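PDB 2YZQ: CBS domain-containing protein from Pyrococcus horikoshii, which is of unknown function but carries four CBS domain repeats and binds S-adenosylmethionine, and so may sense that ligand as other CBS-domain proteins sense adenosyl compounds. Local coordinates for residues R2-M7 against K74-L79; Q9-I14 against V104-V109. All blocks are in the same frame, centred on the assembly; numbering follows the deposited sequence.

Overall arrangement
Both contacts join the first two CBS repeats, in the half of the chain away from the S-adenosylmethionine pocket. Their segments alternate along the sequence: 2-7 and 9-14 come first, then 74-79 and 104-109. Interaction 1 sets helix 3-6 on the turn between strand 72-74 and helix 79-89; interaction 2 follows the chain out of strand 8-9 past strand 103-108. Strands 8-9 and 72-74 are the outer members of one mixed four-stranded sheet, with 103-108 and 93-97 between them. The centres are 12 Å apart and the contacts touch: M7 CB lies 3.6 Å from I106 O, and I6 packs on L107. The first repeat thus lends edge strand 8-9 to a sheet otherwise built from the second.

Interaction 1. Residues R2-M7 against K74-L79; sequences RVKTIM and KENDTL
K4 turns CG into the cramped place between its backbone N and carbonyl carbon (chi1 67°), and a bend at chi3 of -64° carries NZ to N76, whose own CG lies opposite its carbonyl carbon. These residues belong to the first two CBS repeats: the N-terminal helix 3-6 packs on the type I beta turn K74-D77 that links strand 72-74 to helix 79-89. K4 NZ donates to N76 OD1 at 3.0 Å, in the plane of the amide carbonyl. On the way its aliphatic chain slants past the side chain of E75, with CB 3.5 Å from E75 OE2, while the ammonium stays beyond salt-bridge range of that carboxylate. Beneath the side chains, two backbone bonds tie the start of the helix to the turn. V3 N reaches D77 O at 2.9 Å, almost in line with the carbonyl bond (164° at the oxygen), and K4 N meets a lone pair of E75 O at 2.8 Å. Two amides at the first turn of the helix are thus satisfied from the opposing loop. The turn itself is braced by K74 N, which donates to D77 OD2 from above the carboxylate plane. The R2 guanidinium turns its NH1 edge to N76 O, at a separation too short to be taken at face value. On the buried side, the I6 and L79 side chains cross at about a right angle, with I6 CG1 3.7 Å from L79 CD1; L107 of strand 103-108 and Y116 of helix 109-117 touch both. V3, also buried, packs on V96 of strand 93-97. T78, bridged by its backbone to R2, directs OG1 to K81 N and so caps helix 79-89. At the end of helix 3-6, the thioether methyl M7 CE comes to rest 3.7 Å from E75 OE2.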
loop_
_atom_site.group_PDB
_atom_site.type_symbol
_atom_site.label_atom_id
_atom_site.label_comp_id
_atom_site.label_asym_id
_atom_site.label_seq_id
_atom_site.Cartn_x
_atom_site.Cartn_y
_atom_site.Cartn_z
ATOM N N ARG A 2 0.190 11.272 16.719
ATOM C CA ARG A 2 0.235 12.417 15.790
ATOM C C ARG A 2 1.099 12.139 14.574
ATOM O O ARG A 2 2.052 11.337 14.632
ATOM C CB ARG A 2 0.672 13.716 16.479
ATOM C CG ARG A 2 -0.374 14.227 17.466
ATOM C CD ARG A 2 0.030 15.547 18.073
ATOM N NE ARG A 2 -0.681 15.788 19.326
ATOM C CZ ARG A 2 -1.847 16.422 19.433
ATOM N NH1 ARG A 2 -2.461 16.912 18.358
ATOM N NH2 ARG A 2 -2.398 16.580 20.633
ATOM N N VAL A 3 0.608 13.083 13.753
ATOM C CA VAL A 3 1.340 12.932 12.503
ATOM C C VAL A 3 2.850 13.127 12.653
ATOM O O VAL A 3 3.644 12.370 12.086
ATOM C CB VAL A 3 0.803 13.925 11.449
ATOM C CG1 VAL A 3 1.721 13.967 10.245
ATOM C CG2 VAL A 3 -0.616 13.520 11.030
ATOM N N LYS A 4 3.237 14.137 13.428
ATOM C CA LYS A 4 4.647 14.468 13.637
ATOM C C LYS A 4 5.526 13.289 14.044
ATOM O O LYS A 4 6.707 13.237 13.702
ATOM C CB LYS A 4 4.766 15.569 14.696
ATOM C CG LYS A 4 4.340 15.126 16.087
ATOM C CD LYS A 4 4.025 16.312 16.991
ATOM C CE LYS A 4 5.251 17.170 17.252
ATOM N NZ LYS A 4 4.906 18.358 18.082
ATOM N N THR A 5 4.945 12.336 14.763
ATOM C CA THR A 5 5.694 11.182 15.240
ATOM C C THR A 5 5.930 10.105 14.189
ATOM O O THR A 5 6.947 9.413 14.213
ATOM C CB THR A 5 4.970 10.536 16.438
ATOM O OG1 THR A 5 4.667 11.545 17.411
ATOM C CG2 THR A 5 5.837 9.458 17.075
ATOM N N ILE A 6 5.000 9.982 13.253
ATOM C CA ILE A 6 5.087 8.943 12.236
ATOM C C ILE A 6 5.605 9.401 10.873
ATOM O O ILE A 6 6.116 8.594 10.096
ATOM C CB ILE A 6 3.697 8.275 12.070
ATOM C CG1 ILE A 6 3.145 7.888 13.448
ATOM C CG2 ILE A 6 3.790 7.042 11.178
ATOM C CD1 ILE A 6 4.067 6.984 14.267
ATOM N N MET A 7 5.499 10.695 10.585
ATOM C CA MET A 7 5.944 11.216 9.294
ATOM C C MET A 7 7.459 11.191 9.129
ATOM O O MET A 7 8.199 11.045 10.100
ATOM C CB MET A 7 5.476 12.662 9.120
ATOM C CG MET A 7 6.149 13.625 10.095
ATOM S SD MET A 7 5.590 15.321 9.906
ATOM C CE MET A 7 7.005 16.232 10.569
ATOM N N LYS A 74 -1.288 18.944 9.089
ATOM C CA LYS A 74 -0.256 19.634 9.853
ATOM C C LYS A 74 0.355 18.583 10.774
ATOM O O LYS A 74 -0.302 17.594 11.103
ATOM C CB LYS A 74 -0.864 20.781 10.658
ATOM C CG LYS A 74 -1.344 21.935 9.788
ATOM C CD LYS A 74 -1.833 23.105 10.621
ATOM C CE LYS A 74 -2.177 24.293 9.735
ATOM N NZ LYS A 74 -3.170 23.928 8.685
ATOM N N GLU A 75 1.603 18.784 11.194
ATOM C CA GLU A 75 2.264 17.791 12.037
ATOM C C GLU A 75 1.583 17.512 13.370
ATOM O O GLU A 75 1.752 16.432 13.931
ATOM C CB GLU A 75 3.736 18.166 12.284
ATOM C CG GLU A 75 3.965 19.327 13.240
ATOM C CD GLU A 75 5.405 19.410 13.720
ATOM O OE1 GLU A 75 5.763 20.412 14.376
ATOM O OE2 GLU A 75 6.180 18.469 13.450
ATOM N N ASN A 76 0.802 18.460 13.878
ATOM C CA ASN A 76 0.139 18.239 15.155
ATOM C C ASN A 76 -1.258 17.647 15.019
ATOM O O ASN A 76 -1.985 17.510 16.005
ATOM C CB ASN A 76 0.108 19.534 15.972
ATOM C CG ASN A 76 1.493 19.957 16.434
ATOM O OD1 ASN A 76 2.224 19.171 17.039
ATOM N ND2 ASN A 76 1.860 21.203 16.151
ATOM N N ASP A 77 -1.634 17.300 13.792
ATOM C CA ASP A 77 -2.930 16.675 13.568
ATOM C C ASP A 77 -2.826 15.221 14.020
ATOM O O ASP A 77 -1.729 14.671 14.147
ATOM C CB ASP A 77 -3.325 16.727 12.087
ATOM C CG ASP A 77 -3.810 18.099 11.658
ATOM O OD1 ASP A 77 -4.377 18.820 12.506
ATOM O OD2 ASP A 77 -3.645 18.449 10.472
ATOM N N THR A 78 -3.969 14.598 14.271
ATOM C CA THR A 78 -3.976 13.208 14.705
ATOM C C THR A 78 -3.764 12.286 13.513
ATOM O O THR A 78 -3.993 12.678 12.368
ATOM C CB THR A 78 -5.319 12.836 15.344
ATOM O OG1 THR A 78 -6.361 13.008 14.375
ATOM C CG2 THR A 78 -5.598 13.717 16.555
ATOM N N LEU A 79 -3.318 11.062 13.777
ATOM C CA LEU A 79 -3.121 10.102 12.699
ATOM C C LEU A 79 -4.490 9.778 12.123
ATOM O O LEU A 79 -4.617 9.442 10.946
ATOM C CB LEU A 79 -2.464 8.818 13.212
ATOM C CG LEU A 79 -0.969 8.876 13.515
ATOM C CD1 LEU A 79 -0.504 7.516 14.011
ATOM C CD2 LEU A 79 -0.205 9.274 12.260
#

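Interaction 2. Residues Q9-I14 against V104-V109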
loop_
_atom_site.group_PDB
_atom_site.type_symbol
_atom_site.label_atom_id
_atom_site.label_comp_id
_atom_site.label_asym_id
_atom_site.label_seq_id
_atom_site.Cartn_x
_atom_site.Cartn_y
_atom_site.Cartn_z
ATOM N N GLN A 9 10.441 13.479 8.206
ATOM C CA GLN A 9 10.659 14.918 8.118
ATOM C C GLN A 9 11.561 15.372 6.978
ATOM O O GLN A 9 12.326 14.590 6.422
ATOM C CB GLN A 9 11.234 15.447 9.431
ATOM C CG GLN A 9 10.503 14.965 10.665
ATOM C CD GLN A 9 10.651 15.918 11.824
ATOM O OE1 GLN A 9 9.830 16.817 12.011
ATOM N NE2 GLN A 9 11.713 15.744 12.602
ATOM N N ASN A 10 11.435 16.652 6.639
ATOM C CA ASN A 10 12.241 17.299 5.612
ATOM C C ASN A 10 12.333 16.549 4.290
ATOM O O ASN A 10 13.413 16.150 3.859
ATOM C CB ASN A 10 13.643 17.543 6.167
ATOM C CG ASN A 10 13.617 18.274 7.493
ATOM O OD1 ASN A 10 13.189 19.424 7.571
ATOM N ND2 ASN A 10 14.067 17.603 8.551
ATOM N N PRO A 11 11.194 16.361 3.618
ATOM C CA PRO A 11 11.197 15.652 2.339
ATOM C C PRO A 11 11.869 16.465 1.242
ATOM O O PRO A 11 11.799 17.697 1.235
ATOM C CB PRO A 11 9.714 15.448 2.061
ATOM C CG PRO A 11 9.116 16.695 2.629
ATOM C CD PRO A 11 9.832 16.805 3.964
ATOM N N VAL A 12 12.533 15.776 0.323
ATOM C CA VAL A 12 13.168 16.455 -0.789
ATOM C C VAL A 12 12.016 16.886 -1.688
ATOM O O VAL A 12 11.107 16.102 -1.966
ATOM C CB VAL A 12 14.121 15.516 -1.559
ATOM C CG1 VAL A 12 15.397 15.308 -0.761
ATOM C CG2 VAL A 12 13.446 14.179 -1.807
ATOM N N THR A 13 12.039 18.142 -2.114
ATOM C CA THR A 13 10.979 18.669 -2.961
ATOM C C THR A 13 11.535 19.142 -4.292
ATOM O O THR A 13 12.747 19.170 -4.500
ATOM C CB THR A 13 10.279 19.864 -2.293
ATOM O OG1 THR A 13 11.212 20.942 -2.159
ATOM C CG2 THR A 13 9.755 19.479 -0.916
ATOM N N ILE A 14 10.635 19.512 -5.193
ATOM C CA ILE A 14 11.034 20.009 -6.498
ATOM C C ILE A 14 10.331 21.331 -6.749
ATOM O O ILE A 14 9.111 21.430 -6.637
ATOM C CB ILE A 14 10.671 19.020 -7.625
ATOM C CG1 ILE A 14 11.449 17.715 -7.439
ATOM C CG2 ILE A 14 10.982 19.641 -8.980
ATOM C CD1 ILE A 14 11.239 16.705 -8.551
ATOM N N VAL A 104 6.832 20.122 5.369
ATOM C CA VAL A 104 7.794 19.848 6.432
ATOM C C VAL A 104 7.910 18.348 6.680
ATOM O O VAL A 104 8.733 17.903 7.475
ATOM C CB VAL A 104 7.409 20.550 7.759
ATOM C CG1 VAL A 104 7.466 22.061 7.578
ATOM C CG2 VAL A 104 6.025 20.114 8.203
ATOM N N GLY A 105 7.086 17.566 5.990
ATOM C CA GLY A 105 7.142 16.128 6.162
ATOM C C GLY A 105 6.232 15.422 5.180
ATOM O O GLY A 105 5.451 16.062 4.481
ATOM N N ILE A 106 6.364 14.102 5.116
ATOM C CA ILE A 106 5.540 13.271 4.251
ATOM C C ILE A 106 5.151 12.051 5.075
ATOM O O ILE A 106 5.978 11.480 5.789
ATOM C CB ILE A 106 6.306 12.807 2.991
ATOM C CG1 ILE A 106 6.616 14.005 2.092
ATOM C CG2 ILE A 106 5.474 11.771 2.226
ATOM C CD1 ILE A 106 5.385 14.754 1.605
ATOM N N LEU A 107 3.885 11.664 4.994
ATOM C CA LEU A 107 3.398 10.513 5.741
ATOM C C LEU A 107 2.733 9.546 4.776
ATOM O O LEU A 107 1.780 9.907 4.092
ATOM C CB LEU A 107 2.384 10.957 6.792
ATOM C CG LEU A 107 1.690 9.843 7.579
ATOM C CD1 LEU A 107 2.698 9.151 8.492
ATOM C CD2 LEU A 107 0.551 10.431 8.392
ATOM N N THR A 108 3.241 8.321 4.723
ATOM C CA THR A 108 2.680 7.317 3.826
ATOM C C THR A 108 1.969 6.213 4.589
ATOM O O THR A 108 2.075 6.110 5.806
ATOM C CB THR A 108 3.770 6.639 2.980
ATOM O OG1 THR A 108 4.571 5.796 3.818
ATOM C CG2 THR A 108 4.657 7.679 2.323
ATOM N N VAL A 109 1.234 5.387 3.853
ATOM C CA VAL A 109 0.543 4.262 4.459
ATOM C C VAL A 109 1.618 3.356 5.047
ATOM O O VAL A 109 1.458 2.817 6.140
ATOM C CB VAL A 109 -0.269 3.473 3.411
ATOM C CG1 VAL A 109 -0.783 2.180 4.024
ATOM C CG2 VAL A 109 -1.431 4.315 2.919
HETATM O O HOH W 1 9.490 18.835 10.095
#
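P11 lays its ring against strand 103-108, with CB pressed to 3.4 Å from I106 CG1, tighter than a usual carbon contact, and CD 3.5 Å from G105 N. The two side chains meet at a slant; I106 offers CG1 because that branch stands opposite its carbonyl carbon (chi1 -67°). Just before the proline, N10 N donates to V104 O at 3.1 Å, from well above the carbonyl plane. A water gives a second bond to V104 O and another to Q9 OE1, so V104 O accepts from both backbone amide and solvent. Q9 and G105 form an antiparallel non-hydrogen-bonded pair, their CA atoms 4.2 Å apart, where strand 8-9 flanks the CBS-domain sheet. V104 and G105 together form a classic beta bulge opposite V96 of strand 93-97. Farther out, I106 bonds through its backbone to T8 and touches P36 of strand 34-38. An alanine in place of P11 keeps CB near I106 CG1 but lacks the ring's CG and CD, and would probably leave a gap over G105 N and the chain after N10 freer to turn. With one direct hydrogen bond, one water bridge and a small apolar contact, the departing loop meets the strand through a few mixed contacts at the surface.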